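Local structure of UPF0201 protein MJ1564 (Methanocaldococcus jannaschii DSM 2661, 2PZZ) at residues 57-67 / 90-98. The protein is of unknown function but belongs to the archaeal UPF0201 family, which resembles RNA-binding proteins in structure yet probably does not bind RNA. Sequence-based numbering, arbitrary orientation.
Sequences LLRSQSILDAA and YVGAVNFDI
Q61 grips the backbone of V94 with both ends of its side-chain amide. V94 N donates to Q61 OE1 (2.6 Å, N-H...O 167°), while Q61 NE2 donates to the V94 carbonyl oxygen at 2.9 Å. Each bond lies in the plane of the accepting carbonyl, on a lone pair; pairing N-H and C=O of one residue resembles what a strand edge would offer. The side chain reaches V94 because it runs extended beyond CG (chi2 180°), and the two bonds together fix the turn of the amide. With an alanine here, the V94 N-H and carbonyl oxygen would probably lose both mates and the loop be less firmly held to the turn between the helices. Next to these bonds, the V94 side chain packs against L57, L58 and I63. Its CG2 meets L57 CB at 3.7 Å, and its CG1, anti to the backbone N (chi1 173°), faces L58 CD2 at 3.9 Å. I63 CD1 comes up to the V94 carbonyl oxygen at 3.4 Å. Farther along, the CE2/CZ end of the F96 ring rests obliquely on A67, with F96 CE2 3.5 Å from A67 CA and F96 CZ 3.7 Å from A67 CB. L58 CD2 meets F96 CZ at 4.0 Å, the two side chains crossing at about a right angle. The contact thus ties the Schellman turn between helices 52-60 and 64-73 to the loop after helix 86-90, with I26 of helix 16-26 also packing on L57 and V94, and L84 of strand 79-84 on V94 and F96.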
loop_
_atom_site.group_PDB
_atom_site.type_symbol
_atom_site.label_atom_id
_atom_site.label_comp_id
_atom_site.label_asym_id
_atom_site.label_seq_id
_atom_site.Cartn_x
_atom_site.Cartn_y
_atom_site.Cartn_z
ATOM N N LEU A 57 -17.164 -9.774 -11.514
ATOM C CA LEU A 57 -16.230 -10.256 -10.508
ATOM C C LEU A 57 -16.892 -10.595 -9.185
ATOM O O LEU A 57 -16.524 -11.586 -8.542
ATOM C CB LEU A 57 -15.104 -9.244 -10.305
ATOM C CG LEU A 57 -14.278 -8.963 -11.569
ATOM C CD1 LEU A 57 -13.288 -7.862 -11.296
ATOM C CD2 LEU A 57 -13.558 -10.241 -12.023
ATOM N N LEU A 58 -17.871 -9.799 -8.766
ATOM C CA LEU A 58 -18.555 -10.096 -7.508
ATOM C C LEU A 58 -19.270 -11.456 -7.650
ATOM O O LEU A 58 -19.262 -12.269 -6.735
ATOM C CB LEU A 58 -19.575 -8.998 -7.160
ATOM C CG LEU A 58 -19.072 -7.545 -7.008
ATOM C CD1 LEU A 58 -20.245 -6.623 -6.753
ATOM C CD2 LEU A 58 -18.077 -7.444 -5.882
ATOM N N ARG A 59 -19.882 -11.704 -8.802
ATOM C CA ARG A 59 -20.575 -12.977 -9.014
ATOM C C ARG A 59 -19.545 -14.101 -9.117
ATOM O O ARG A 59 -19.646 -15.099 -8.402
ATOM C CB ARG A 59 -21.455 -12.883 -10.270
ATOM C CG ARG A 59 -22.651 -11.954 -10.040
ATOM C CD ARG A 59 -23.253 -11.406 -11.317
ATOM N NE ARG A 59 -24.416 -10.572 -11.015
ATOM C CZ ARG A 59 -24.362 -9.398 -10.387
ATOM N NH1 ARG A 59 -23.194 -8.899 -9.988
ATOM N NH2 ARG A 59 -25.477 -8.725 -10.153
ATOM N N SER A 60 -18.540 -13.915 -9.973
ATOM C CA SER A 60 -17.468 -14.904 -10.145
ATOM C C SER A 60 -16.795 -15.323 -8.836
ATOM O O SER A 60 -16.589 -16.511 -8.587
ATOM C CB SER A 60 -16.387 -14.358 -11.076
ATOM O OG SER A 60 -16.864 -14.238 -12.396
ATOM N N GLN A 61 -16.429 -14.349 -8.010
ATOM C CA GLN A 61 -15.763 -14.643 -6.745
ATOM C C GLN A 61 -16.781 -15.061 -5.703
ATOM O O GLN A 61 -16.431 -15.450 -4.584
ATOM C CB GLN A 61 -15.003 -13.409 -6.248
ATOM C CG GLN A 61 -14.065 -12.790 -7.259
ATOM C CD GLN A 61 -13.348 -11.573 -6.698
ATOM O OE1 GLN A 61 -12.715 -10.812 -7.429
ATOM N NE2 GLN A 61 -13.446 -11.389 -5.390
ATOM N N SER A 62 -18.051 -14.956 -6.071
ATOM C CA SER A 62 -19.124 -15.322 -5.164
ATOM C C SER A 62 -19.051 -14.535 -3.843
ATOM O O SER A 62 -19.151 -15.117 -2.760
ATOM C CB SER A 62 -19.070 -16.836 -4.885
ATOM O OG SER A 62 -20.104 -17.249 -4.008
ATOM N N ILE A 63 -18.881 -13.213 -3.934
ATOM C CA ILE A 63 -18.819 -12.372 -2.735
ATOM C C ILE A 63 -19.897 -11.284 -2.744
ATOM O O ILE A 63 -19.689 -10.167 -2.253
ATOM C CB ILE A 63 -17.434 -11.696 -2.570
ATOM C CG1 ILE A 63 -17.110 -10.864 -3.812
ATOM C CG2 ILE A 63 -16.349 -12.760 -2.303
ATOM C CD1 ILE A 63 -15.773 -10.177 -3.746
ATOM N N LEU A 64 -21.050 -11.620 -3.309
ATOM C CA LEU A 64 -22.173 -10.693 -3.377
ATOM C C LEU A 64 -22.624 -10.222 -1.991
ATOM O O LEU A 64 -22.947 -9.047 -1.792
ATOM C CB LEU A 64 -23.346 -11.366 -4.084
ATOM C CG LEU A 64 -23.176 -11.606 -5.585
ATOM C CD1 LEU A 64 -24.402 -12.311 -6.136
ATOM C CD2 LEU A 64 -22.986 -10.279 -6.288
ATOM N N ASP A 65 -22.641 -11.150 -1.040
ATOM C CA ASP A 65 -23.077 -10.850 0.316
ATOM C C ASP A 65 -22.214 -9.790 0.967
ATOM O O ASP A 65 -22.720 -8.928 1.690
ATOM C CB ASP A 65 -23.066 -12.125 1.160
ATOM C CG ASP A 65 -21.947 -13.076 0.762
ATOM O OD1 ASP A 65 -21.938 -13.538 -0.407
ATOM O OD2 ASP A 65 -21.077 -13.363 1.611
ATOM N N ALA A 66 -20.911 -9.853 0.709
ATOM C CA ALA A 66 -19.986 -8.891 1.284
ATOM C C ALA A 66 -20.158 -7.539 0.597
ATOM O O ALA A 66 -20.218 -6.504 1.251
ATOM C CB ALA A 66 -18.548 -9.385 1.129
ATOM N N ALA A 67 -20.235 -7.559 -0.729
ATOM C CA ALA A 67 -20.388 -6.334 -1.497
ATOM C C ALA A 67 -21.654 -5.578 -1.098
ATOM O O ALA A 67 -21.618 -4.367 -0.913
ATOM C CB ALA A 67 -20.405 -6.649 -2.990
ATOM N N TYR A 90 -4.809 -5.756 -8.413
ATOM C CA TYR A 90 -3.718 -5.944 -9.349
ATOM C C TYR A 90 -3.788 -7.320 -10.025
ATOM O O TYR A 90 -3.474 -7.442 -11.203
ATOM C CB TYR A 90 -2.381 -5.796 -8.642
ATOM C CG TYR A 90 -1.230 -5.865 -9.605
ATOM C CD1 TYR A 90 -0.978 -4.812 -10.488
ATOM C CD2 TYR A 90 -0.411 -7.000 -9.671
ATOM C CE1 TYR A 90 0.052 -4.887 -11.406
ATOM C CE2 TYR A 90 0.631 -7.077 -10.594
ATOM C CZ TYR A 90 0.851 -6.020 -11.452
ATOM O OH TYR A 90 1.869 -6.073 -12.371
ATOM N N VAL A 91 -4.184 -8.343 -9.270
ATOM C CA VAL A 91 -4.308 -9.697 -9.805
ATOM C C VAL A 91 -5.731 -10.012 -10.273
ATOM O O VAL A 91 -6.116 -11.172 -10.393
ATOM C CB VAL A 91 -3.850 -10.773 -8.774
ATOM C CG1 VAL A 91 -2.373 -10.611 -8.502
ATOM C CG2 VAL A 91 -4.637 -10.662 -7.469
ATOM N N GLY A 92 -6.505 -8.966 -10.541
ATOM C CA GLY A 92 -7.861 -9.137 -11.035
ATOM C C GLY A 92 -8.914 -9.576 -10.041
ATOM O O GLY A 92 -9.958 -10.081 -10.439
ATOM N N ALA A 93 -8.666 -9.377 -8.756
ATOM C CA ALA A 93 -9.625 -9.784 -7.731
ATOM C C ALA A 93 -10.233 -8.598 -6.975
ATOM O O ALA A 93 -9.572 -7.573 -6.760
ATOM C CB ALA A 93 -8.944 -10.725 -6.743
ATOM N N VAL A 94 -11.489 -8.750 -6.562
ATOM C CA VAL A 94 -12.173 -7.710 -5.808
ATOM C C VAL A 94 -12.131 -8.012 -4.318
ATOM O O VAL A 94 -12.583 -9.072 -3.884
ATOM C CB VAL A 94 -13.654 -7.564 -6.215
ATOM C CG1 VAL A 94 -14.349 -6.587 -5.269
ATOM C CG2 VAL A 94 -13.759 -7.058 -7.658
ATOM N N ASN A 95 -11.582 -7.073 -3.548
ATOM C CA ASN A 95 -11.483 -7.203 -2.102
ATOM C C ASN A 95 -11.704 -5.812 -1.470
ATOM O O ASN A 95 -11.088 -4.829 -1.876
ATOM C CB ASN A 95 -10.114 -7.765 -1.737
ATOM C CG ASN A 95 -10.165 -8.657 -0.529
ATOM O OD1 ASN A 95 -9.672 -8.304 0.530
ATOM N ND2 ASN A 95 -10.776 -9.828 -0.679
ATOM N N PHE A 96 -12.579 -5.749 -0.473
ATOM C CA PHE A 96 -12.944 -4.490 0.177
ATOM C C PHE A 96 -12.086 -3.924 1.323
ATOM O O PHE A 96 -12.399 -2.865 1.869
ATOM C CB PHE A 96 -14.400 -4.589 0.620
ATOM C CG PHE A 96 -15.350 -4.779 -0.519
ATOM C CD1 PHE A 96 -15.540 -3.761 -1.459
ATOM C CD2 PHE A 96 -16.025 -5.982 -0.686
ATOM C CE1 PHE A 96 -16.394 -3.945 -2.555
ATOM C CE2 PHE A 96 -16.876 -6.169 -1.772
ATOM C CZ PHE A 96 -17.059 -5.145 -2.708
ATOM N N ASP A 97 -11.009 -4.602 1.686
ATOM C CA ASP A 97 -10.140 -4.099 2.750
ATOM C C ASP A 97 -9.075 -3.179 2.145
ATOM O O ASP A 97 -8.506 -3.493 1.101
ATOM C CB ASP A 97 -9.465 -5.268 3.456
ATOM C CG ASP A 97 -8.619 -6.092 2.512
ATOM O OD1 ASP A 97 -9.097 -6.366 1.392
ATOM O OD2 ASP A 97 -7.486 -6.465 2.887
ATOM N N ILE A 98 -8.811 -2.041 2.782
ATOM C CA ILE A 98 -7.795 -1.129 2.267
ATOM C C ILE A 98 -6.428 -1.770 2.486
ATOM O O ILE A 98 -6.094 -2.157 3.607
ATOM C CB ILE A 98 -7.798 0.254 3.002
ATOM C CG1 ILE A 98 -9.117 0.999 2.771
ATOM C CG2 ILE A 98 -6.645 1.109 2.504
ATOM C CD1 ILE A 98 -10.225 0.590 3.712
#